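Local coordinates for protein GCN5-related N-acetyltransferase (Sphaerobacter thermophilus, PDB 3TT2) that probably transfers acyl groups, most likely acetyl, from an acyl-coenzyme A donor to an acceptor, as a two-part member of the GNAT acetyltransferase superfamily, at residues 35-40 and 130-135; 72-77 and 88-93; 126-131 and 310-315; 151-156 and 284-289. All blocks are in the same frame, centred on the assembly; numbering follows the deposited sequence. Where two conformers were deposited one is given.

Contact 1: residues 35-40 and 130-135; sequences EADGDE and YIRASS
The guanidinium of Arg132 meets the carboxylate of Asp39 at its edge, the two planes only 14° apart, while Ser134 OG lies 3.6 Å above one guanidinium face, displaced toward the rim. NH2 makes the salt bridge to Asp39, but the modelled atoms are too close for its length to be trusted. The carboxylate of Asp37 stands 85° to the guanidinium and meets the arginine's aliphatic part instead: Asp37 OD2 is 3.6 Å from Arg132 CG. Bends at chi2 and chi3 of Arg132 turn its end back toward Asp39. Ser134 OG donates to Asp37 O over 3.2 Å, lying in the carbonyl plane on a lone pair (C=O...donor angle 120°), and Ser135 CB approaches Asp37 OD1 at 3.7 Å. Two features present these groups: a Schellman motif, with Gly38 at positive phi, ends the helix, and a type I turn runs from Arg132 to Ser135. Arg132 NH1 also makes a salt bridge to a sulfate, probably from the crystallisation liquor, so Asp39 and the sulfate share the guanidinium's charge. The contact joins the end of helix 23-36 to the link between strand 125-132 and helix 136-144, with Tyr310 and His308 of strand 305-316 touching Arg132.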
loop_
_atom_site.group_PDB
_atom_site.type_symbol
_atom_site.label_atom_id
_atom_site.label_comp_id
_atom_site.label_asym_id
_atom_site.label_seq_id
_atom_site.Cartn_x
_atom_site.Cartn_y
_atom_site.Cartn_z
ATOM N N GLU A 35 -6.244 14.577 -10.021
ATOM C CA GLU A 35 -6.539 15.993 -9.990
ATOM C C GLU A 35 -7.959 16.274 -9.518
ATOM O O GLU A 35 -8.177 17.181 -8.718
ATOM C CB GLU A 35 -6.282 16.649 -11.343
ATOM C CG GLU A 35 -6.788 18.088 -11.432
ATOM C CD GLU A 35 -6.185 19.024 -10.381
ATOM O OE1 GLU A 35 -5.244 18.625 -9.657
ATOM O OE2 GLU A 35 -6.654 20.181 -10.284
ATOM N N ALA A 36 -8.923 15.497 -10.003
ATOM C CA ALA A 36 -10.318 15.700 -9.612
ATOM C C ALA A 36 -10.543 15.474 -8.113
ATOM O O ALA A 36 -11.359 16.155 -7.489
ATOM C CB ALA A 36 -11.240 14.819 -10.434
ATOM N N ASP A 37 -9.805 14.530 -7.534
ATOM C CA ASP A 37 -9.923 14.235 -6.112
ATOM C C ASP A 37 -9.346 15.370 -5.269
ATOM O O ASP A 37 -9.503 15.391 -4.049
ATOM C CB ASP A 37 -9.209 12.925 -5.762
ATOM C CG ASP A 37 -9.648 11.751 -6.635
ATOM O OD1 ASP A 37 -10.725 11.826 -7.265
ATOM O OD2 ASP A 37 -8.906 10.742 -6.681
ATOM N N GLY A 38 -8.667 16.307 -5.919
ATOM C CA GLY A 38 -8.080 17.428 -5.217
ATOM C C GLY A 38 -6.589 17.267 -4.995
ATOM O O GLY A 38 -5.929 18.154 -4.447
ATOM N N ASP A 39 -6.052 16.128 -5.409
ATOM C CA ASP A 39 -4.621 15.901 -5.289
ATOM C C ASP A 39 -3.860 16.591 -6.401
ATOM O O ASP A 39 -4.410 16.878 -7.464
ATOM C CB ASP A 39 -4.307 14.412 -5.267
ATOM C CG ASP A 39 -5.242 13.652 -4.374
ATOM O OD1 ASP A 39 -6.011 14.299 -3.632
ATOM O OD2 ASP A 39 -5.225 12.403 -4.401
ATOM N N GLU A 40 -2.594 16.882 -6.140
ATOM C CA GLU A 40 -1.728 17.395 -7.179
ATOM C C GLU A 40 -1.447 16.272 -8.166
ATOM O O GLU A 40 -1.407 15.097 -7.788
ATOM C CB GLU A 40 -0.414 17.903 -6.583
ATOM C CG GLU A 40 0.371 18.827 -7.504
ATOM C CD GLU A 40 0.037 20.288 -7.272
ATOM O OE1 GLU A 40 0.092 20.720 -6.098
ATOM O OE2 GLU A 40 -0.286 20.999 -8.253
ATOM N N TYR A 130 -9.591 0.339 -3.038
ATOM C CA TYR A 130 -9.260 1.409 -2.118
ATOM C C TYR A 130 -9.706 2.723 -2.725
ATOM O O TYR A 130 -9.146 3.179 -3.718
ATOM C CB TYR A 130 -7.772 1.455 -1.858
ATOM C CG TYR A 130 -7.190 0.189 -1.305
ATOM C CD1 TYR A 130 -6.929 0.061 0.052
ATOM C CD2 TYR A 130 -6.867 -0.867 -2.136
ATOM C CE1 TYR A 130 -6.378 -1.098 0.580
ATOM C CE2 TYR A 130 -6.309 -2.037 -1.618
ATOM C CZ TYR A 130 -6.069 -2.141 -0.256
ATOM O OH TYR A 130 -5.520 -3.289 0.270
ATOM N N ILE A 131 -10.712 3.332 -2.114
ATOM C CA ILE A 131 -11.302 4.540 -2.650
ATOM C C ILE A 131 -10.834 5.772 -1.876
ATOM O O ILE A 131 -10.827 5.765 -0.651
ATOM C CB ILE A 131 -12.841 4.449 -2.614
ATOM C CG1 ILE A 131 -13.308 3.154 -3.277
ATOM C CG2 ILE A 131 -13.470 5.631 -3.329
ATOM C CD1 ILE A 131 -12.708 2.942 -4.644
ATOM N N ARG A 132 -10.426 6.820 -2.589
ATOM C CA ARG A 132 -10.208 8.110 -1.955
ATOM C C ARG A 132 -11.464 8.534 -1.205
ATOM O O ARG A 132 -12.555 8.536 -1.773
ATOM C CB ARG A 132 -9.863 9.171 -2.995
ATOM C CG ARG A 132 -8.430 9.130 -3.478
ATOM C CD ARG A 132 -7.455 9.364 -2.335
ATOM N NE ARG A 132 -7.891 10.433 -1.452
ATOM C CZ ARG A 132 -7.574 11.705 -1.638
ATOM N NH1 ARG A 132 -8.001 12.636 -0.798
ATOM N NH2 ARG A 132 -6.822 12.035 -2.673
ATOM N N ALA A 133 -11.307 8.899 0.067
ATOM C CA ALA A 133 -12.447 9.321 0.885
ATOM C C ALA A 133 -13.177 10.493 0.243
ATOM O O ALA A 133 -14.395 10.642 0.395
ATOM C CB ALA A 133 -12.002 9.684 2.302
ATOM N N SER A 134 -12.427 11.298 -0.502
ATOM C CA SER A 134 -12.954 12.529 -1.080
ATOM C C SER A 134 -13.927 12.358 -2.256
ATOM O O SER A 134 -14.849 13.170 -2.398
ATOM C CB SER A 134 -11.808 13.471 -1.472
ATOM O OG SER A 134 -11.108 12.971 -2.594
ATOM N N SER A 135 -13.768 11.315 -3.076
ATOM C CA SER A 135 -14.575 11.257 -4.297
ATOM C C SER A 135 -15.873 10.479 -4.129
ATOM O O SER A 135 -15.905 9.249 -4.085
ATOM C CB SER A 135 -13.769 10.737 -5.498
ATOM O OG SER A 135 -13.073 9.540 -5.213
#

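Contact 2: residues 72-77 and 88-93; sequences AAYADV and YGYVHP
Tyr74 and Tyr90 lie side by side and point the same way, with Tyr90 CD2 coming to the edge of the Tyr74 ring, 4.0 Å from its CD1. Tyr74 CG stands opposite the main-chain N (chi1 161°), and the ring then runs along its own strand until OH donates to Asp76 OD2 (3.1 Å) on the anti side of the carboxylate but well out of its plane; Trp52 NE1 bonds to the same hydroxyl. Asp76 and Tyr88 are set obliquely, carboxylate and ring planes 79° apart, and OD1 of Asp76 comes 3.3 Å from Tyr88 CB. These four residues share one face, where helix 23-36 packs on Tyr74 and Tyr90. They belong to the antiparallel hairpin of strands 71-80 and 84-91, part of the GNAT core; the following turn has the sequence pattern of the family's acetyl-CoA pyrophosphate loop, and its Arg96 bonds to Val91 O. Tyr88 N to Asp76 O is nearly straight (2.9 Å, 176°), Tyr90 N to Tyr74 O weak. On the other face Ala73 and Val91 bring their CB atoms to 4.3 Å, while Ala75 sits opposite Gly89. His92 N donates to Ala72 O over 2.9 Å, beside the classic bulge of Ala72 and Ala73 against Val64.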
loop_
_atom_site.group_PDB
_atom_site.type_symbol
_atom_site.label_atom_id
_atom_site.label_comp_id
_atom_site.label_asym_id
_atom_site.label_seq_id
_atom_site.Cartn_x
_atom_site.Cartn_y
_atom_site.Cartn_z
ATOM N N ALA A 72 -9.097 6.074 -21.876
ATOM C CA ALA A 72 -10.346 6.462 -21.237
ATOM C C ALA A 72 -10.381 5.975 -19.802
ATOM O O ALA A 72 -10.820 6.682 -18.902
ATOM C CB ALA A 72 -11.529 5.922 -22.016
ATOM N N ALA A 73 -9.927 4.744 -19.601
ATOM C CA ALA A 73 -9.904 4.144 -18.275
ATOM C C ALA A 73 -8.843 3.053 -18.193
ATOM O O ALA A 73 -8.418 2.505 -19.211
ATOM C CB ALA A 73 -11.284 3.592 -17.910
ATOM N N TYR A 74 -8.399 2.767 -16.975
ATOM C CA TYR A 74 -7.402 1.735 -16.754
ATOM C C TYR A 74 -7.533 1.122 -15.374
ATOM O O TYR A 74 -7.820 1.826 -14.407
ATOM C CB TYR A 74 -6.006 2.316 -16.937
ATOM C CG TYR A 74 -4.882 1.512 -16.322
ATOM C CD1 TYR A 74 -4.445 1.774 -15.034
ATOM C CD2 TYR A 74 -4.233 0.513 -17.047
ATOM C CE1 TYR A 74 -3.400 1.053 -14.475
ATOM C CE2 TYR A 74 -3.182 -0.214 -16.496
ATOM C CZ TYR A 74 -2.767 0.058 -15.207
ATOM O OH TYR A 74 -1.720 -0.651 -14.646
ATOM N N ALA A 75 -7.280 -0.181 -15.288
ATOM C CA ALA A 75 -7.186 -0.863 -14.001
ATOM C C ALA A 75 -6.128 -1.972 -13.988
ATOM O O ALA A 75 -5.846 -2.601 -15.012
ATOM C CB ALA A 75 -8.535 -1.404 -13.590
ATOM N N ASP A 76 -5.524 -2.184 -12.823
ATOM C CA ASP A 76 -4.634 -3.327 -12.599
ATOM C C ASP A 76 -5.014 -4.054 -11.293
ATOM O O ASP A 76 -5.701 -3.477 -10.459
ATOM C CB ASP A 76 -3.153 -2.906 -12.625
ATOM C CG ASP A 76 -2.761 -1.956 -11.472
ATOM O OD1 ASP A 76 -3.456 -1.890 -10.433
ATOM O OD2 ASP A 76 -1.713 -1.278 -11.605
ATOM N N VAL A 77 -4.586 -5.303 -11.115
ATOM C CA VAL A 77 -5.007 -6.081 -9.948
ATOM C C VAL A 77 -3.841 -6.605 -9.145
ATOM O O VAL A 77 -2.825 -7.013 -9.708
ATOM C CB VAL A 77 -5.882 -7.308 -10.324
ATOM C CG1 VAL A 77 -7.219 -6.886 -10.918
ATOM C CG2 VAL A 77 -5.145 -8.227 -11.275
ATOM N N TYR A 88 -7.192 -1.756 -8.728
ATOM C CA TYR A 88 -6.960 -0.311 -8.779
ATOM C C TYR A 88 -7.436 0.265 -10.091
ATOM O O TYR A 88 -6.781 0.085 -11.119
ATOM C CB TYR A 88 -5.466 -0.031 -8.555
ATOM C CG TYR A 88 -4.961 -0.670 -7.274
ATOM C CD1 TYR A 88 -4.985 0.027 -6.075
ATOM C CD2 TYR A 88 -4.512 -1.991 -7.258
ATOM C CE1 TYR A 88 -4.551 -0.557 -4.906
ATOM C CE2 TYR A 88 -4.076 -2.589 -6.086
ATOM C CZ TYR A 88 -4.100 -1.865 -4.918
ATOM O OH TYR A 88 -3.671 -2.442 -3.749
ATOM N N GLY A 89 -8.577 0.954 -10.061
ATOM C CA GLY A 89 -9.150 1.499 -11.281
ATOM C C GLY A 89 -9.013 2.999 -11.393
ATOM O O GLY A 89 -8.747 3.677 -10.392
ATOM N N TYR A 90 -9.214 3.523 -12.606
ATOM C CA TYR A 90 -9.284 4.969 -12.857
ATOM C C TYR A 90 -10.156 5.188 -14.063
ATOM O O TYR A 90 -10.040 4.454 -15.039
ATOM C CB TYR A 90 -7.902 5.549 -13.158
ATOM C CG TYR A 90 -6.868 5.175 -12.131
ATOM C CD1 TYR A 90 -6.547 6.036 -11.094
ATOM C CD2 TYR A 90 -6.222 3.940 -12.185
ATOM C CE1 TYR A 90 -5.609 5.679 -10.148
ATOM C CE2 TYR A 90 -5.301 3.580 -11.243
ATOM C CZ TYR A 90 -4.995 4.450 -10.234
ATOM O OH TYR A 90 -4.068 4.060 -9.310
ATOM N N VAL A 91 -10.987 6.220 -14.031
ATOM C CA VAL A 91 -11.734 6.612 -15.224
ATOM C C VAL A 91 -11.583 8.104 -15.416
ATOM O O VAL A 91 -11.827 8.887 -14.501
ATOM C CB VAL A 91 -13.233 6.218 -15.173
ATOM C CG1 VAL A 91 -13.865 6.716 -13.919
ATOM C CG2 VAL A 91 -13.987 6.786 -16.370
ATOM N N HIS A 92 -11.154 8.486 -16.609
ATOM C CA HIS A 92 -10.907 9.878 -16.910
ATOM C C HIS A 92 -12.143 10.721 -16.615
ATOM O O HIS A 92 -13.257 10.343 -16.986
ATOM C CB HIS A 92 -10.490 10.023 -18.363
ATOM C CG HIS A 92 -9.709 11.261 -18.629
ATOM N ND1 HIS A 92 -10.294 12.506 -18.682
ATOM C CD2 HIS A 92 -8.386 11.451 -18.836
ATOM C CE1 HIS A 92 -9.365 13.412 -18.922
ATOM N NE2 HIS A 92 -8.199 12.799 -19.020
ATOM N N PRO A 93 -11.941 11.867 -15.934
ATOM C CA PRO A 93 -13.014 12.728 -15.404
ATOM C C PRO A 93 -14.029 13.206 -16.452
ATOM O O PRO A 93 -15.121 13.645 -16.087
ATOM C CB PRO A 93 -12.250 13.915 -14.802
ATOM C CG PRO A 93 -10.914 13.339 -14.426
ATOM C CD PRO A 93 -10.605 12.317 -15.493
#

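Contact 3: residues 126-131 and 310-315; sequences TVQHYI and YVLHRK
Segments 126-131 and 310-315 run antiparallel, their axes 4.6 Å apart at closest approach and 162° between directions. Pairs Val127-Lys315, His129-His313 and Ile131-Val311 each exchange two backbone hydrogen bonds, for example His129 N to His313 O at 2.8 Å. In this tandem GNAT chain the pairing is an exchange between halves: strand 305-316, the last of the chain, lies between strands 125-132 and 148-159 of the N-terminal half. On one face Gln128 and Arg314 extend together, amide and guanidinium nearly coplanar. Arg314 grips a single atom side-on, NE to Gln128 OE1 at 3.0 Å and NH2 to the same OE1 at 3.1 Å, while Gln128 NE2 is bonded to Ser86 OG. The amide is thus held at both ends, which fixes its rotation. Replacing Arg314 with a leucine would remove both donors and would probably leave Gln128 OE1 without its mates and the amide freer to turn about its CG-CD bond. Farther along this face Leu312 places CD1 over the Tyr130 ring in a CH-pi contact, 4.2 Å from the centroid and 13° off the normal. With Leu312 CG opposite the main-chain N (chi1 171°) and chi2 setting the branch, the same CD1 also comes within 3.6 Å of Gln128 CB. On the opposite face the extended Lys315 leads away to a salt bridge with Glu109, and Ile131 CG1 packs 3.8 Å from His313 ND1. That ND1 donates to Val311 O (3.2 Å) from one side of the carbonyl plane, and Ile131 N reaches the same oxygen from the other.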
loop_
_atom_site.group_PDB
_atom_site.type_symbol
_atom_site.label_atom_id
_atom_site.label_comp_id
_atom_site.label_asym_id
_atom_site.label_seq_id
_atom_site.Cartn_x
_atom_site.Cartn_y
_atom_site.Cartn_z
ATOM N N THR A 126 -12.923 -12.707 -1.890
ATOM C CA THR A 126 -13.308 -11.296 -1.898
ATOM C C THR A 126 -12.587 -10.489 -2.965
ATOM O O THR A 126 -11.485 -10.837 -3.381
ATOM C CB THR A 126 -13.101 -10.599 -0.514
ATOM O OG1 THR A 126 -11.706 -10.546 -0.175
ATOM C CG2 THR A 126 -13.870 -11.329 0.589
ATOM N N VAL A 127 -13.240 -9.416 -3.414
ATOM C CA VAL A 127 -12.611 -8.378 -4.237
ATOM C C VAL A 127 -12.686 -7.074 -3.463
ATOM O O VAL A 127 -13.689 -6.806 -2.789
ATOM C CB VAL A 127 -13.347 -8.147 -5.556
ATOM C CG1 VAL A 127 -12.703 -7.012 -6.320
ATOM C CG2 VAL A 127 -13.373 -9.408 -6.387
ATOM N N GLN A 128 -11.635 -6.265 -3.549
ATOM C CA GLN A 128 -11.613 -5.026 -2.809
ATOM C C GLN A 128 -10.975 -3.860 -3.559
ATOM O O GLN A 128 -10.064 -4.041 -4.379
ATOM C CB GLN A 128 -10.930 -5.232 -1.468
ATOM C CG GLN A 128 -9.449 -5.478 -1.551
ATOM C CD GLN A 128 -8.868 -5.832 -0.205
ATOM O OE1 GLN A 128 -9.576 -6.331 0.669
ATOM N NE2 GLN A 128 -7.582 -5.572 -0.021
ATOM N N HIS A 129 -11.481 -2.664 -3.261
ATOM C CA HIS A 129 -11.038 -1.421 -3.869
ATOM C C HIS A 129 -10.621 -0.454 -2.778
ATOM O O HIS A 129 -11.229 -0.417 -1.711
ATOM C CB HIS A 129 -12.185 -0.773 -4.629
ATOM C CG HIS A 129 -12.509 -1.433 -5.932
ATOM N ND1 HIS A 129 -12.149 -0.889 -7.147
ATOM C CD2 HIS A 129 -13.183 -2.573 -6.215
ATOM C CE1 HIS A 129 -12.579 -1.675 -8.121
ATOM N NE2 HIS A 129 -13.210 -2.703 -7.581
ATOM N N TYR A 130 -9.591 0.339 -3.038
ATOM C CA TYR A 130 -9.260 1.409 -2.118
ATOM C C TYR A 130 -9.706 2.723 -2.725
ATOM O O TYR A 130 -9.146 3.179 -3.718
ATOM C CB TYR A 130 -7.772 1.455 -1.858
ATOM C CG TYR A 130 -7.190 0.189 -1.305
ATOM C CD1 TYR A 130 -6.929 0.061 0.052
ATOM C CD2 TYR A 130 -6.867 -0.867 -2.136
ATOM C CE1 TYR A 130 -6.378 -1.098 0.580
ATOM C CE2 TYR A 130 -6.309 -2.037 -1.618
ATOM C CZ TYR A 130 -6.069 -2.141 -0.256
ATOM O OH TYR A 130 -5.520 -3.289 0.270
ATOM N N ILE A 131 -10.712 3.332 -2.114
ATOM C CA ILE A 131 -11.302 4.540 -2.650
ATOM C C ILE A 131 -10.834 5.772 -1.876
ATOM O O ILE A 131 -10.827 5.765 -0.651
ATOM C CB ILE A 131 -12.841 4.449 -2.614
ATOM C CG1 ILE A 131 -13.308 3.154 -3.277
ATOM C CG2 ILE A 131 -13.470 5.631 -3.329
ATOM C CD1 ILE A 131 -12.708 2.942 -4.644
ATOM N N TYR A 310 -7.904 6.770 2.508
ATOM C CA TYR A 310 -8.676 5.897 1.649
ATOM C C TYR A 310 -9.647 5.095 2.500
ATOM O O TYR A 310 -9.373 4.811 3.667
ATOM C CB TYR A 310 -7.774 4.944 0.861
ATOM C CG TYR A 310 -6.868 5.588 -0.155
ATOM C CD1 TYR A 310 -7.198 5.610 -1.506
ATOM C CD2 TYR A 310 -5.669 6.147 0.223
ATOM C CE1 TYR A 310 -6.353 6.183 -2.446
ATOM C CE2 TYR A 310 -4.829 6.728 -0.700
ATOM C CZ TYR A 310 -5.171 6.743 -2.031
ATOM O OH TYR A 310 -4.310 7.323 -2.937
ATOM N N VAL A 311 -10.789 4.756 1.918
ATOM C CA VAL A 311 -11.718 3.840 2.548
ATOM C C VAL A 311 -11.674 2.543 1.767
ATOM O O VAL A 311 -11.928 2.520 0.560
ATOM C CB VAL A 311 -13.153 4.362 2.545
ATOM C CG1 VAL A 311 -14.087 3.348 3.229
ATOM C CG2 VAL A 311 -13.217 5.685 3.245
ATOM N N LEU A 312 -11.344 1.459 2.456
ATOM C CA LEU A 312 -11.277 0.180 1.797
ATOM C C LEU A 312 -12.683 -0.402 1.617
ATOM O O LEU A 312 -13.419 -0.636 2.579
ATOM C CB LEU A 312 -10.374 -0.759 2.585
ATOM C CG LEU A 312 -10.322 -2.234 2.191
ATOM C CD1 LEU A 312 -10.230 -2.398 0.699
ATOM C CD2 LEU A 312 -9.119 -2.861 2.836
ATOM N N HIS A 313 -13.041 -0.638 0.362
ATOM C CA HIS A 313 -14.320 -1.245 0.037
ATOM C C HIS A 313 -14.156 -2.698 -0.390
ATOM O O HIS A 313 -13.313 -3.012 -1.229
ATOM C CB HIS A 313 -15.044 -0.420 -1.017
ATOM C CG HIS A 313 -15.708 0.795 -0.452
ATOM N ND1 HIS A 313 -15.010 1.935 -0.115
ATOM C CD2 HIS A 313 -17.001 1.034 -0.126
ATOM C CE1 HIS A 313 -15.850 2.831 0.373
ATOM N NE2 HIS A 313 -17.063 2.307 0.384
ATOM N N ARG A 314 -14.957 -3.577 0.212
ATOM C CA ARG A 314 -14.847 -5.010 -0.032
ATOM C C ARG A 314 -16.184 -5.670 -0.354
ATOM O O ARG A 314 -17.207 -5.335 0.236
ATOM C CB ARG A 314 -14.242 -5.688 1.186
ATOM C CG ARG A 314 -13.896 -7.130 0.957
ATOM C CD ARG A 314 -13.192 -7.695 2.158
ATOM N NE ARG A 314 -11.875 -7.093 2.383
ATOM C CZ ARG A 314 -11.307 -7.022 3.583
ATOM N NH1 ARG A 314 -11.970 -7.500 4.634
ATOM N NH2 ARG A 314 -10.098 -6.475 3.747
ATOM N N LYS A 315 -16.167 -6.616 -1.284
ATOM C CA LYS A 315 -17.361 -7.389 -1.617
ATOM C C LYS A 315 -17.026 -8.873 -1.613
ATOM O O LYS A 315 -15.937 -9.260 -2.026
ATOM C CB LYS A 315 -17.879 -6.986 -2.995
ATOM C CG LYS A 315 -19.172 -7.655 -3.415
ATOM C CD LYS A 315 -19.368 -7.464 -4.898
ATOM C CE LYS A 315 -20.755 -7.859 -5.345
ATOM N NZ LYS A 315 -20.957 -7.490 -6.781
#

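Contact 4: residues 151-156 and 284-289; sequences RDIWVM and ELSVDA
This contact belongs to the seam between the two GNAT halves, where strand 148-159 of the N-terminal half pairs antiparallel with strand 282-290 of the C-terminal half. The segment axes approach to 4.6 Å, with 158° between their directions. Asp152-Ala289, Trp154-Val287 and Met156-Leu285 are the hydrogen-bonded pairs, each joined by two backbone bonds; Trp154 N to Val287 O is nearly straight at 2.7 Å. Between them sit the non-hydrogen-bonded pairs Ile153-Asp288 and Val155-Ser286. The Trp154 indole meets the other strand by its edge: NE1 lies 3.5 Å from Ala289 CB, and Val287 O is near the ring plane. Chi1 (-58°) places the ring, with CG opposite the carbonyl carbon, and chi2 (86°) turns its NE1/CD1 edge to Ala289, while CB stays 4.0 Å from Val287 CG1. An alanine in place of Trp154 would remove the indole and would probably open a gap beside the Ala289 methyl. Farther along the same face the selenomethionine at Met156 brings CG to 4.1 Å from Leu285 CD1, and Tyr299 of helix 297-301 packs on both. On the opposite face Ile153 CG2 comes to 3.4 Å from Ser286 OG. Two acidic groups find partners outside the segments: Glu284 has its salt bridge with Lys307, and the buried Asp152 accepts at OD2 from Arg292 N. In the conformer given, Arg151 NE is 4.1 Å from Asp288 OD2, beyond a salt bridge, though a second deposited conformer makes this uncertain. Cohesion across the seam therefore probably rests mainly on the backbone ladder and apolar packing.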
loop_
_atom_site.group_PDB
_atom_site.type_symbol
_atom_site.label_atom_id
_atom_site.label_comp_id
_atom_site.label_asym_id
_atom_site.label_seq_id
_atom_site.Cartn_x
_atom_site.Cartn_y
_atom_site.Cartn_z
ATOM N N ARG A 151 -12.531 -0.606 6.334
ATOM C CA ARG A 151 -11.549 0.074 7.153
ATOM C C ARG A 151 -11.068 1.381 6.501
ATOM O O ARG A 151 -11.183 1.562 5.283
ATOM C CB ARG A 151 -10.379 -0.879 7.346
ATOM C CG ARG A 151 -9.587 -0.692 8.605
ATOM C CD ARG A 151 -8.781 -1.948 8.891
ATOM N NE ARG A 151 -7.890 -1.808 10.038
ATOM C CZ ARG A 151 -8.277 -1.960 11.295
ATOM N NH1 ARG A 151 -7.404 -1.816 12.284
ATOM N NH2 ARG A 151 -9.544 -2.253 11.557
ATOM N N ASP A 152 -10.529 2.287 7.316
ATOM C CA ASP A 152 -9.861 3.477 6.806
ATOM C C ASP A 152 -8.374 3.189 6.648
ATOM O O ASP A 152 -7.765 2.533 7.503
ATOM C CB ASP A 152 -10.012 4.645 7.781
ATOM C CG ASP A 152 -11.376 5.292 7.722
ATOM O OD1 ASP A 152 -12.201 4.913 6.855
ATOM O OD2 ASP A 152 -11.611 6.201 8.547
ATOM N N ILE A 153 -7.788 3.679 5.563
ATOM C CA ILE A 153 -6.349 3.606 5.393
ATOM C C ILE A 153 -5.813 5.026 5.292
ATOM O O ILE A 153 -6.243 5.811 4.431
ATOM C CB ILE A 153 -5.921 2.828 4.136
ATOM C CG1 ILE A 153 -6.057 1.325 4.342
ATOM C CG2 ILE A 153 -4.467 3.083 3.849
ATOM C CD1 ILE A 153 -7.448 0.796 4.223
ATOM N N TRP A 154 -4.882 5.367 6.175
ATOM C CA TRP A 154 -4.328 6.700 6.163
ATOM C C TRP A 154 -2.912 6.698 5.620
ATOM O O TRP A 154 -2.057 5.932 6.079
ATOM C CB TRP A 154 -4.316 7.270 7.565
ATOM C CG TRP A 154 -5.642 7.341 8.221
ATOM C CD1 TRP A 154 -6.252 6.357 8.925
ATOM C CD2 TRP A 154 -6.519 8.471 8.265
ATOM N NE1 TRP A 154 -7.455 6.795 9.410
ATOM C CE2 TRP A 154 -7.648 8.091 9.021
ATOM C CE3 TRP A 154 -6.461 9.765 7.737
ATOM C CZ2 TRP A 154 -8.711 8.950 9.261
ATOM C CZ3 TRP A 154 -7.520 10.619 7.979
ATOM C CH2 TRP A 154 -8.630 10.209 8.735
ATOM N N VAL A 155 -2.666 7.564 4.645
ATOM C CA VAL A 155 -1.310 7.798 4.177
ATOM C C VAL A 155 -0.708 9.011 4.883
ATOM O O VAL A 155 -1.144 10.143 4.665
ATOM C CB VAL A 155 -1.280 8.035 2.677
ATOM C CG1 VAL A 155 0.136 8.008 2.194
ATOM C CG2 VAL A 155 -2.100 6.955 1.973
HETATM N N MSE A 156 0.302 8.767 5.717
HETATM C CA MSE A 156 0.973 9.826 6.467
HETATM C C MSE A 156 2.175 10.278 5.665
HETATM O O MSE A 156 2.772 9.495 4.937
HETATM C CB MSE A 156 1.398 9.338 7.853
HETATM C CG MSE A 156 0.268 8.727 8.647
HETATM SE SE MSE A 156 -1.324 9.866 8.974
HETATM C CE MSE A 156 -0.563 11.231 10.165
ATOM N N GLU A 284 6.954 8.765 3.575
ATOM C CA GLU A 284 5.555 8.455 3.690
ATOM C C GLU A 284 5.432 7.081 4.289
ATOM O O GLU A 284 6.363 6.282 4.239
ATOM C CB GLU A 284 4.887 8.457 2.316
ATOM C CG GLU A 284 4.784 9.827 1.682
ATOM C CD GLU A 284 4.266 9.779 0.263
ATOM O OE1 GLU A 284 4.363 8.708 -0.376
ATOM O OE2 GLU A 284 3.772 10.819 -0.214
ATOM N N LEU A 285 4.267 6.819 4.861
ATOM C CA LEU A 285 3.884 5.482 5.246
ATOM C C LEU A 285 2.372 5.401 5.281
ATOM O O LEU A 285 1.663 6.376 5.029
ATOM C CB LEU A 285 4.486 5.097 6.596
ATOM C CG LEU A 285 4.149 5.942 7.823
ATOM C CD1 LEU A 285 2.807 5.562 8.419
ATOM C CD2 LEU A 285 5.230 5.793 8.861
ATOM N N SER A 286 1.888 4.227 5.635
ATOM C CA SER A 286 0.484 3.946 5.515
ATOM C C SER A 286 -0.018 3.250 6.785
ATOM O O SER A 286 0.638 2.351 7.313
ATOM C CB SER A 286 0.287 3.077 4.281
ATOM O OG SER A 286 -1.062 2.742 4.116
ATOM N N VAL A 287 -1.165 3.675 7.302
ATOM C CA VAL A 287 -1.707 3.013 8.487
ATOM C C VAL A 287 -3.208 2.722 8.425
ATOM O O VAL A 287 -3.995 3.575 8.050
ATOM C CB VAL A 287 -1.322 3.738 9.810
ATOM C CG1 VAL A 287 -2.147 4.977 10.025
ATOM C CG2 VAL A 287 -1.495 2.798 10.984
ATOM N N ASP A 288 -3.568 1.482 8.764
ATOM C CA ASP A 288 -4.953 1.038 8.921
ATOM C C ASP A 288 -5.569 1.538 10.212
ATOM O O ASP A 288 -4.930 1.548 11.262
ATOM C CB ASP A 288 -5.011 -0.481 8.939
ATOM C CG ASP A 288 -4.483 -1.077 7.680
ATOM O OD1 ASP A 288 -3.254 -0.997 7.452
ATOM O OD2 ASP A 288 -5.299 -1.614 6.909
ATOM N N ALA A 289 -6.826 1.943 10.126
ATOM C CA ALA A 289 -7.551 2.403 11.291
ATOM C C ALA A 289 -9.018 2.053 11.098
ATOM O O ALA A 289 -9.511 2.113 9.976
ATOM C CB ALA A 289 -7.360 3.909 11.451
#

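Contacts 1 and 3 share Tyr130 and Ile131 of strand 125-132, and Arg132 CD packs 3.4 Å from Tyr310 CE1. Contact 2 lies on the neighbouring strand 84-91 and reaches contact 3 through Tyr88 OH, 3.4 Å from Tyr130 CE2. On the other side, Tyr310 N to Ile153 O (2.7 Å) and Leu312 N to Arg151 O (2.8 Å) probably hydrogen-bond contact 3 to contact 4, so strand 305-316 bridges the halves. Contacts 2 and 4 do not touch; their nearest atoms are about 9 Å apart. A bound MES, probably from the crystallisation liquor, approaches the side chains of Val91 (about 3 Å) and His129 (about 4 Å) and may mark a pocket between contacts 2 and 3.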